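PDB 4AKL: nucleocapsid from Crimean-congo hemorrhagic fever virus, which binds single-stranded and double-stranded RNA, probably packages the viral genome, and probably also cuts double-stranded DNA without sequence specificity. Local coordinates for residues A[73-77]-A[78-82]; A[87-90]-A[91-95]; A[325-328]-A[329-333]; A[337-340]-A[341-345]. All blocks are in the same frame, centred on the assembly; numbering follows the deposited sequence.

Interaction 1 (A[73-77]-A[78-82])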
loop_
_atom_site.group_PDB
_atom_site.type_symbol
_atom_site.label_atom_id
_atom_site.label_comp_id
_atom_site.label_asym_id
_atom_site.label_seq_id
_atom_site.Cartn_x
_atom_site.Cartn_y
_atom_site.Cartn_z
ATOM N N PHE A 73 -11.292 -8.896 18.439
ATOM C CA PHE A 73 -11.105 -8.068 19.644
ATOM C C PHE A 73 -9.797 -7.261 19.651
ATOM O O PHE A 73 -9.467 -6.640 20.647
ATOM C CB PHE A 73 -11.216 -8.930 20.924
ATOM C CG PHE A 73 -12.579 -9.580 21.126
ATOM C CD1 PHE A 73 -13.711 -8.803 21.386
ATOM C CD2 PHE A 73 -12.719 -10.959 21.078
ATOM C CE1 PHE A 73 -14.986 -9.387 21.574
ATOM C CE2 PHE A 73 -13.985 -11.570 21.268
ATOM C CZ PHE A 73 -15.120 -10.772 21.511
ATOM N N CYS A 74 -9.072 -7.223 18.532
ATOM C CA CYS A 74 -7.763 -6.605 18.554
ATOM C C CYS A 74 -7.660 -5.396 17.675
ATOM O O CYS A 74 -6.540 -5.019 17.308
ATOM C CB CYS A 74 -6.708 -7.652 18.216
ATOM S SG CYS A 74 -6.790 -8.191 16.642
ATOM N N ALA A 75 -8.801 -4.762 17.340
ATOM C CA ALA A 75 -8.777 -3.482 16.622
ATOM C C ALA A 75 -8.071 -2.408 17.491
ATOM O O ALA A 75 -8.291 -2.362 18.696
ATOM C CB ALA A 75 -10.183 -3.011 16.243
ATOM N N PRO A 76 -7.189 -1.592 16.875
ATOM C CA PRO A 76 -6.511 -0.466 17.523
ATOM C C PRO A 76 -7.486 0.651 17.634
ATOM O O PRO A 76 -7.628 1.478 16.711
ATOM C CB PRO A 76 -5.356 -0.151 16.582
ATOM C CG PRO A 76 -5.801 -0.561 15.321
ATOM C CD PRO A 76 -6.722 -1.746 15.500
ATOM N N ILE A 77 -8.169 0.673 18.768
ATOM C CA ILE A 77 -9.278 1.628 18.992
ATOM C C ILE A 77 -8.967 3.082 18.716
ATOM O O ILE A 77 -9.759 3.794 18.047
ATOM C CB ILE A 77 -9.820 1.527 20.390
ATOM C CG1 ILE A 77 -10.471 0.152 20.583
ATOM C CG2 ILE A 77 -10.858 2.601 20.614
ATOM C CD1 ILE A 77 -11.685 -0.134 19.623
ATOM N N TYR A 78 -7.823 3.520 19.196
ATOM C CA TYR A 78 -7.456 4.947 19.114
ATOM C C TYR A 78 -7.372 5.373 17.670
ATOM O O TYR A 78 -7.961 6.368 17.276
ATOM C CB TYR A 78 -6.111 5.203 19.796
ATOM C CG TYR A 78 -5.705 6.652 19.824
ATOM C CD1 TYR A 78 -6.105 7.465 20.844
ATOM C CD2 TYR A 78 -4.915 7.217 18.797
ATOM C CE1 TYR A 78 -5.745 8.788 20.892
ATOM C CE2 TYR A 78 -4.547 8.578 18.830
ATOM C CZ TYR A 78 -4.964 9.347 19.873
ATOM O OH TYR A 78 -4.618 10.672 19.945
ATOM N N GLU A 79 -6.659 4.597 16.877
ATOM C CA GLU A 79 -6.403 4.997 15.499
ATOM C C GLU A 79 -7.628 4.783 14.629
ATOM O O GLU A 79 -7.899 5.623 13.761
ATOM C CB GLU A 79 -5.181 4.282 14.943
ATOM C CG GLU A 79 -3.895 4.737 15.573
ATOM C CD GLU A 79 -3.589 4.150 16.983
ATOM O OE1 GLU A 79 -4.184 3.116 17.361
ATOM O OE2 GLU A 79 -2.722 4.753 17.704
ATOM N N CYS A 80 -8.378 3.684 14.875
ATOM C CA CYS A 80 -9.640 3.431 14.160
ATOM C C CYS A 80 -10.622 4.563 14.464
ATOM O O CYS A 80 -11.287 5.080 13.557
ATOM C CB CYS A 80 -10.242 2.073 14.565
ATOM S SG CYS A 80 -9.280 0.647 14.032
ATOM N N ALA A 81 -10.711 4.966 15.731
ATOM C CA ALA A 81 -11.602 6.085 16.079
ATOM C C ALA A 81 -11.134 7.365 15.379
ATOM O O ALA A 81 -11.949 8.133 14.856
ATOM C CB ALA A 81 -11.685 6.278 17.536
ATOM N N TRP A 82 -9.830 7.614 15.370
ATOM C CA TRP A 82 -9.307 8.790 14.673
ATOM C C TRP A 82 -9.647 8.766 13.156
ATOM O O TRP A 82 -10.063 9.785 12.586
ATOM C CB TRP A 82 -7.796 8.882 14.890
ATOM C CG TRP A 82 -7.063 9.966 14.104
ATOM C CD1 TRP A 82 -6.214 9.766 13.057
ATOM C CD2 TRP A 82 -7.095 11.390 14.324
ATOM N NE1 TRP A 82 -5.714 10.949 12.607
ATOM C CE2 TRP A 82 -6.229 11.975 13.360
ATOM C CE3 TRP A 82 -7.762 12.229 15.242
ATOM C CZ2 TRP A 82 -6.031 13.368 13.266
ATOM C CZ3 TRP A 82 -7.561 13.601 15.160
ATOM C CH2 TRP A 82 -6.700 14.159 14.180
#

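Interaction 2 (A[87-90]-A[91-95])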
loop_
_atom_site.group_PDB
_atom_site.type_symbol
_atom_site.label_atom_id
_atom_site.label_comp_id
_atom_site.label_asym_id
_atom_site.label_seq_id
_atom_site.Cartn_x
_atom_site.Cartn_y
_atom_site.Cartn_z
ATOM N N GLY A 87 -13.991 14.896 12.222
ATOM C CA GLY A 87 -12.973 15.783 11.595
ATOM C C GLY A 87 -12.223 15.195 10.422
ATOM O O GLY A 87 -12.060 15.838 9.355
ATOM N N ILE A 88 -11.766 13.963 10.597
ATOM C CA ILE A 88 -11.031 13.259 9.527
ATOM C C ILE A 88 -11.987 12.809 8.376
ATOM O O ILE A 88 -11.658 12.937 7.202
ATOM C CB ILE A 88 -10.218 12.107 10.129
ATOM C CG1 ILE A 88 -9.124 12.680 11.039
ATOM C CG2 ILE A 88 -9.677 11.193 9.021
ATOM C CD1 ILE A 88 -8.031 13.445 10.291
ATOM N N VAL A 89 -13.161 12.311 8.713
ATOM C CA VAL A 89 -14.195 12.042 7.674
ATOM C C VAL A 89 -14.472 13.266 6.761
ATOM O O VAL A 89 -14.492 13.123 5.514
ATOM C CB VAL A 89 -15.490 11.459 8.295
ATOM C CG1 VAL A 89 -16.705 11.493 7.297
ATOM C CG2 VAL A 89 -15.232 10.004 8.749
ATOM N N LYS A 90 -14.666 14.452 7.356
ATOM C CA LYS A 90 -14.893 15.659 6.563
ATOM C C LYS A 90 -13.672 16.042 5.724
ATOM O O LYS A 90 -13.763 16.250 4.538
ATOM C CB LYS A 90 -15.270 16.864 7.429
ATOM C CG LYS A 90 -16.746 16.969 7.722
ATOM C CD LYS A 90 -17.084 18.217 8.549
ATOM C CE LYS A 90 -16.845 18.000 10.044
ATOM N NZ LYS A 90 -16.766 19.343 10.793
ATOM N N LYS A 91 -12.534 16.150 6.373
ATOM C CA LYS A 91 -11.332 16.542 5.657
ATOM C C LYS A 91 -10.950 15.520 4.634
ATOM O O LYS A 91 -10.671 15.881 3.502
ATOM C CB LYS A 91 -10.196 16.809 6.616
ATOM C CG LYS A 91 -10.461 18.111 7.449
ATOM C CD LYS A 91 -9.236 18.577 8.143
ATOM C CE LYS A 91 -8.813 17.668 9.269
ATOM N NZ LYS A 91 -7.826 18.413 10.199
ATOM N N GLY A 92 -10.978 14.254 5.026
ATOM C CA GLY A 92 -10.629 13.118 4.129
ATOM C C GLY A 92 -11.472 12.977 2.862
ATOM O O GLY A 92 -10.958 12.604 1.809
ATOM N N LEU A 93 -12.761 13.276 2.952
ATOM C CA LEU A 93 -13.645 13.276 1.751
ATOM C C LEU A 93 -13.471 14.557 0.971
ATOM O O LEU A 93 -13.318 14.542 -0.296
ATOM C CB LEU A 93 -15.102 13.101 2.148
ATOM C CG LEU A 93 -15.481 11.709 2.609
ATOM C CD1 LEU A 93 -16.833 11.784 3.271
ATOM C CD2 LEU A 93 -15.438 10.636 1.433
ATOM N N GLU A 94 -13.471 15.684 1.684
ATOM C CA GLU A 94 -13.308 16.990 0.986
ATOM C C GLU A 94 -12.001 17.028 0.187
ATOM O O GLU A 94 -11.951 17.592 -0.904
ATOM C CB GLU A 94 -13.422 18.170 1.961
ATOM C CG GLU A 94 -13.444 19.635 1.344
ATOM C CD GLU A 94 -14.590 19.935 0.288
ATOM O OE1 GLU A 94 -15.510 19.110 0.051
ATOM O OE2 GLU A 94 -14.529 21.033 -0.313
ATOM N N TRP A 95 -10.955 16.381 0.693
ATOM C CA TRP A 95 -9.674 16.426 -0.012
ATOM C C TRP A 95 -9.801 16.012 -1.522
ATOM O O TRP A 95 -9.219 16.658 -2.386
ATOM C CB TRP A 95 -8.646 15.594 0.710
ATOM C CG TRP A 95 -7.244 15.726 0.143
ATOM C CD1 TRP A 95 -6.267 16.555 0.592
ATOM C CD2 TRP A 95 -6.681 14.999 -0.961
ATOM N NE1 TRP A 95 -5.117 16.401 -0.175
ATOM C CE2 TRP A 95 -5.343 15.445 -1.128
ATOM C CE3 TRP A 95 -7.172 14.013 -1.833
ATOM C CZ2 TRP A 95 -4.492 14.944 -2.136
ATOM C CZ3 TRP A 95 -6.312 13.515 -2.855
ATOM C CH2 TRP A 95 -5.001 13.972 -2.981
#

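Interaction 3 (A[325-328]-A[329-333])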
loop_
_atom_site.group_PDB
_atom_site.type_symbol
_atom_site.label_atom_id
_atom_site.label_comp_id
_atom_site.label_asym_id
_atom_site.label_seq_id
_atom_site.Cartn_x
_atom_site.Cartn_y
_atom_site.Cartn_z
ATOM N N PRO A 325 -21.937 7.313 8.743
ATOM C CA PRO A 325 -22.201 6.362 9.825
ATOM C C PRO A 325 -22.897 5.039 9.400
ATOM O O PRO A 325 -22.711 4.004 10.062
ATOM C CB PRO A 325 -23.103 7.159 10.772
ATOM C CG PRO A 325 -22.791 8.600 10.445
ATOM C CD PRO A 325 -22.632 8.586 8.981
ATOM N N THR A 326 -23.652 5.080 8.313
ATOM C CA THR A 326 -24.259 3.858 7.708
ATOM C C THR A 326 -23.221 2.957 6.995
ATOM O O THR A 326 -23.376 1.685 6.927
ATOM C CB THR A 326 -25.414 4.239 6.751
ATOM O OG1 THR A 326 -24.881 4.791 5.548
ATOM C CG2 THR A 326 -26.379 5.271 7.412
ATOM N N VAL A 327 -22.148 3.567 6.451
ATOM C CA VAL A 327 -21.074 2.753 5.860
ATOM C C VAL A 327 -20.372 2.017 6.996
ATOM O O VAL A 327 -20.112 0.825 6.939
ATOM C CB VAL A 327 -20.038 3.593 5.086
ATOM C CG1 VAL A 327 -18.941 2.711 4.570
ATOM C CG2 VAL A 327 -20.704 4.353 3.923
ATOM N N SER A 328 -20.074 2.781 8.035
ATOM C CA SER A 328 -19.486 2.273 9.248
ATOM C C SER A 328 -20.331 1.145 9.836
ATOM O O SER A 328 -19.822 0.108 10.220
ATOM C CB SER A 328 -19.291 3.419 10.239
ATOM O OG SER A 328 -18.935 2.954 11.528
ATOM N N GLN A 329 -21.631 1.338 9.884
ATOM C CA GLN A 329 -22.503 0.319 10.454
ATOM C C GLN A 329 -22.467 -0.959 9.601
ATOM O O GLN A 329 -22.357 -2.082 10.132
ATOM C CB GLN A 329 -23.923 0.809 10.570
ATOM C CG GLN A 329 -24.770 -0.069 11.514
ATOM C CD GLN A 329 -24.426 0.222 12.941
ATOM O OE1 GLN A 329 -24.250 1.395 13.319
ATOM N NE2 GLN A 329 -24.311 -0.812 13.745
ATOM N N PHE A 330 -22.551 -0.778 8.278
ATOM C CA PHE A 330 -22.502 -1.886 7.324
ATOM C C PHE A 330 -21.249 -2.770 7.557
ATOM O O PHE A 330 -21.332 -3.991 7.623
ATOM C CB PHE A 330 -22.499 -1.328 5.890
ATOM C CG PHE A 330 -22.628 -2.369 4.815
ATOM C CD1 PHE A 330 -21.532 -3.006 4.322
ATOM C CD2 PHE A 330 -23.871 -2.664 4.256
ATOM C CE1 PHE A 330 -21.668 -3.972 3.289
ATOM C CE2 PHE A 330 -24.004 -3.585 3.253
ATOM C CZ PHE A 330 -22.875 -4.253 2.782
ATOM N N LEU A 331 -20.090 -2.114 7.665
ATOM C CA LEU A 331 -18.837 -2.799 7.857
ATOM C C LEU A 331 -18.730 -3.441 9.221
ATOM O O LEU A 331 -18.165 -4.513 9.338
ATOM C CB LEU A 331 -17.684 -1.862 7.587
ATOM C CG LEU A 331 -17.587 -1.340 6.127
ATOM C CD1 LEU A 331 -16.744 -0.043 6.003
ATOM C CD2 LEU A 331 -17.042 -2.446 5.167
ATOM N N PHE A 332 -19.303 -2.811 10.223
ATOM C CA PHE A 332 -19.289 -3.328 11.571
ATOM C C PHE A 332 -20.047 -4.636 11.643
ATOM O O PHE A 332 -19.555 -5.575 12.212
ATOM C CB PHE A 332 -19.901 -2.323 12.561
ATOM C CG PHE A 332 -20.096 -2.866 13.959
ATOM C CD1 PHE A 332 -19.029 -2.976 14.834
ATOM C CD2 PHE A 332 -21.368 -3.254 14.405
ATOM C CE1 PHE A 332 -19.196 -3.481 16.112
ATOM C CE2 PHE A 332 -21.582 -3.744 15.714
ATOM C CZ PHE A 332 -20.499 -3.860 16.571
ATOM N N GLU A 333 -21.237 -4.669 11.057
ATOM C CA GLU A 333 -22.080 -5.910 11.020
ATOM C C GLU A 333 -21.343 -7.015 10.350
ATOM O O GLU A 333 -21.447 -8.125 10.754
ATOM C CB GLU A 333 -23.399 -5.683 10.285
ATOM C CG GLU A 333 -24.260 -4.594 10.874
ATOM C CD GLU A 333 -24.708 -4.930 12.247
ATOM O OE1 GLU A 333 -25.035 -6.113 12.450
ATOM O OE2 GLU A 333 -24.755 -4.040 13.128
HETATM O O HOH W 1 -22.391 3.268 12.680
#

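Interaction 4 (A[337-340]-A[341-345])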
loop_
_atom_site.group_PDB
_atom_site.type_symbol
_atom_site.label_atom_id
_atom_site.label_comp_id
_atom_site.label_asym_id
_atom_site.label_seq_id
_atom_site.Cartn_x
_atom_site.Cartn_y
_atom_site.Cartn_z
ATOM N N HIS A 337 -20.486 -10.665 12.462
ATOM C CA HIS A 337 -20.998 -11.972 12.002
ATOM C C HIS A 337 -20.480 -12.227 10.589
ATOM O O HIS A 337 -21.094 -11.719 9.618
ATOM C CB HIS A 337 -22.558 -12.043 11.899
ATOM C CG HIS A 337 -23.293 -11.813 13.183
ATOM N ND1 HIS A 337 -24.348 -10.927 13.277
ATOM C CD2 HIS A 337 -23.134 -12.350 14.418
ATOM C CE1 HIS A 337 -24.804 -10.923 14.518
ATOM N NE2 HIS A 337 -24.082 -11.776 15.233
ATOM N N PRO A 338 -19.405 -13.023 10.433
ATOM C CA PRO A 338 -18.915 -13.215 9.111
ATOM C C PRO A 338 -19.929 -13.934 8.249
ATOM O O PRO A 338 -20.607 -14.833 8.724
ATOM C CB PRO A 338 -17.737 -14.142 9.320
ATOM C CG PRO A 338 -18.105 -14.941 10.449
ATOM C CD PRO A 338 -18.866 -14.039 11.341
ATOM N N ARG A 339 -20.045 -13.504 7.016
ATOM C CA ARG A 339 -20.898 -14.180 6.061
ATOM C C ARG A 339 -20.178 -14.194 4.762
ATOM O O ARG A 339 -19.105 -13.599 4.643
ATOM C CB ARG A 339 -22.282 -13.516 5.937
ATOM C CG ARG A 339 -22.386 -12.218 5.128
ATOM C CD ARG A 339 -21.739 -11.026 5.784
ATOM N NE ARG A 339 -22.246 -10.703 7.133
ATOM C CZ ARG A 339 -23.323 -9.949 7.417
ATOM N NH1 ARG A 339 -24.082 -9.405 6.457
ATOM N NH2 ARG A 339 -23.651 -9.747 8.698
ATOM N N GLY A 340 -20.774 -14.906 3.807
ATOM C CA GLY A 340 -20.219 -15.026 2.484
ATOM C C GLY A 340 -20.090 -13.714 1.714
ATOM O O GLY A 340 -20.843 -12.746 1.958
ATOM N N THR A 341 -19.109 -13.716 0.799
ATOM C CA THR A 341 -18.861 -12.660 -0.111
ATOM C C THR A 341 -20.066 -12.408 -0.964
ATOM O O THR A 341 -20.381 -11.259 -1.273
ATOM C CB THR A 341 -17.736 -13.038 -1.041
ATOM O OG1 THR A 341 -16.540 -13.156 -0.274
ATOM C CG2 THR A 341 -17.533 -11.992 -2.158
ATOM N N LYS A 342 -20.748 -13.470 -1.364
ATOM C CA LYS A 342 -21.892 -13.267 -2.181
ATOM C C LYS A 342 -22.973 -12.496 -1.409
ATOM O O LYS A 342 -23.545 -11.575 -1.955
ATOM C CB LYS A 342 -22.404 -14.579 -2.805
ATOM C CG LYS A 342 -23.523 -14.379 -3.835
ATOM C CD LYS A 342 -23.013 -14.081 -5.256
ATOM C CE LYS A 342 -22.098 -12.849 -5.350
ATOM N NZ LYS A 342 -21.746 -12.552 -6.696
ATOM N N LYS A 343 -23.204 -12.845 -0.151
ATOM C CA LYS A 343 -24.179 -12.126 0.677
ATOM C C LYS A 343 -23.800 -10.682 0.935
ATOM O O LYS A 343 -24.673 -9.826 0.993
ATOM C CB LYS A 343 -24.400 -12.853 2.031
ATOM C CG LYS A 343 -25.147 -14.186 1.898
ATOM C CD LYS A 343 -24.888 -15.065 3.138
ATOM C CE LYS A 343 -25.741 -16.326 3.150
ATOM N NZ LYS A 343 -25.861 -16.996 1.802
ATOM N N MET A 344 -22.501 -10.390 1.106
ATOM C CA MET A 344 -22.044 -8.983 1.252
ATOM C C MET A 344 -22.363 -8.247 -0.055
ATOM O O MET A 344 -22.875 -7.151 -0.049
ATOM C CB MET A 344 -20.551 -8.978 1.558
ATOM C CG MET A 344 -19.894 -7.665 1.794
ATOM S SD MET A 344 -19.439 -6.854 0.252
ATOM C CE MET A 344 -17.978 -7.864 -0.052
ATOM N N LYS A 345 -22.116 -8.881 -1.190
ATOM C CA LYS A 345 -22.290 -8.183 -2.440
ATOM C C LYS A 345 -23.755 -7.876 -2.741
ATOM O O LYS A 345 -24.076 -6.753 -3.233
ATOM C CB LYS A 345 -21.604 -8.946 -3.566
ATOM C CG LYS A 345 -20.132 -8.798 -3.517
ATOM C CD LYS A 345 -19.379 -9.733 -4.481
ATOM C CE LYS A 345 -19.247 -9.149 -5.818
ATOM N NZ LYS A 345 -18.581 -10.114 -6.754
HETATM O O HOH W 2 -24.484 -9.167 3.949
#

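Interaction 1 (A[73-77]-A[78-82])
The ring of P76 and the thiol of C80 face each other across the first turn of helix 77-83, where P76 holds the N-cap position. With SG beside its own backbone N (chi1 -67°), C80 reaches back toward the start of the helix and sets the sulfur over one face of the pyrrolidine, 3.8 Å from P76 CD. A75, just before the proline, is more loosely placed by the same sulfur: A75 CB lies 4.4 Å from C80 SG. Cysteine suits this place, since its short, polarisable thiol can lie flat over the proline ring.

E79 comes at the proline from another direction, at the edge of the ring and not over its face. Its chain folds at chi2 (78°), which carries the carboxylate round to the ring, OE1 standing nearly in the mean ring plane, 3.6 Å from P76 CB. A capping box would need an N-H at the N-cap, and proline has none; the carboxylate is used further afield, OE1 bonding to S33 and OE2 to N142 and N144. An acid so near a helix start probably also gains from the helix dipole.

I77 and Y78 turn their side chains away from this contact. Y78 goes to helix 10-24, where its OH bonds to N14 and its ring meets F17 edge-to-face. Beside them, the small A81 sits close over the backbone, A81 CB being 3.2 Å from I77 O, and A81 N bonds to that carbonyl at 2.8 Å. The helix ladder itself begins one step earlier, with C80 N giving a nearly straight bond to P76 O (3.0 Å, 169°).

Interaction 2 (A[87-90]-A[91-95])
K91 lies back along helix 86-98 over G87, one turn earlier. CB starts 3.5 Å from G87 O, and CG stays beside the same carbonyl at 3.4 Å, because the first torsion sets it next to the backbone N and so toward the preceding turn. CD draws off a little, then the bend at chi3 (-70°) brings CE back to 3.7 Å from G87 O, with the tip of I88, CD1, more loosely placed 4.4 Å from CE. NZ ends in a weak hydrogen bond to I137 O. The lysine methylenes thus run past the G87 carbonyl, and K91 N closes the turn on G87 O at 3.0 Å.

On another side of the helix V89 and L93 lie alongside each other and point the same way, V89 CG1 4.0 Å from L93 CD1. Branched aliphatic residues fit here because this is the side that meets helix 306-316: V89 touches Y311 and L93 touches L314. Helix 120-136 is joined through its tryptophan W133, whose NE1 bonds to G92 O and whose ring meets that of W95 edge-to-face.

Interaction 3 (A[325-328]-A[329-333])
P325 joins Q329 twice, once by backbone and once through water. Its carbonyl O accepts Q329 N at 2.9 Å and also a proton from water 1, 2.7 Å away; that water gives its other proton to Q329 OE1, likewise at 2.7 Å. The fold of the glutamine at chi2 (76°) turns the amide so that OE1 reaches the water while NE2 makes a weak bond to E333 OE2. Proline is at home here, since an N-H in the first turn of a helix has no carbonyl one turn back to meet.

T326 comes next, its carbonyl receiving F330 N at 2.9 Å from well above the carbonyl plane. The hydroxyl meets T323 O just before it and W355 NE1 from farther along the chain. The backbone bonds belong to the i to i+4 ladder of the alpha-helix 324-336, in which each segment supplies about one turn.

V327 follows on the buried side. Its CG1, opposite the backbone N (chi1 177°), meets L331 CD1 at 3.8 Å, the two side chains lying side by side and pointing the same way; L331 continues into I385, M388 and F392 of helix 385-392. S328 closes the segment. Its small hydroxyl turns out of the contact to F392 O, at the end of helix 385-392, and V397 N, in the loop after it, while its carbonyl O takes F332 N at 3.0 Å.

Interaction 4 (A[337-340]-A[341-345])
G340 and M344 close the first turn of helix 341-350, with G340 at the N-cap. The backbone bond is M344 N to G340 O, 3.0 Å long. A glycine at the N-cap offers no side chain to accept the first N-H groups; G340 sits in an ordinary extended conformation where the loop from helix 324-336 enters the next helix, and the bond to M344 uses its carbonyl alone.

Apolar contact is supplied by the aliphatic parts of two basic residues. R339 and K343 cross at a slant, R339 CG lying 3.7 Å from K343 CB and R339 CB 4.1 Å from K343 CD. The long methylene chains suit this exposed place, for they pack against each other near the backbone while K343 carries its ammonium group away. M344, flexible and apolar, turns the other way, and touches L334 of helix 324-336 and A382.

Polar bonds hold the arginine head. R339 CG sits between the backbone N and carbonyl carbon (chi1 77°), and further bends at chi2 and chi3 curl the chain back over its own loop. There NE gives a straight bond to H337 O (2.9 Å, 168°), which lies in the guanidinium plane, and NH2 adds a weak one to the same oxygen. R339 NH1 donates to water 2 at 2.6 Å, and that water donates a weak bond to K343 O at 3.0 Å.

Overall arrangement
The four contacts follow one another along the chain of a mostly helical protein without overlap. Interactions 1 and 4 each span a loop and the first turn of a helix, 77-83 and 341-350; interactions 2 and 3 lie within helices 86-98 and 324-336. Interactions 1 and 2, on consecutive helices with centres 18 Å apart, touch where W82 O packs on I88 CB. Interactions 3 and 4 form a second consecutive pair, centres 14 Å apart, F330 packing against M344. Although some 230 residues separate the pairs in sequence, interaction 3 comes within about 8 Å of interaction 1 and 7 Å of interaction 2, nearest atoms. Distant parts of the chain are thus folded together, while interaction 4 lies at the surface.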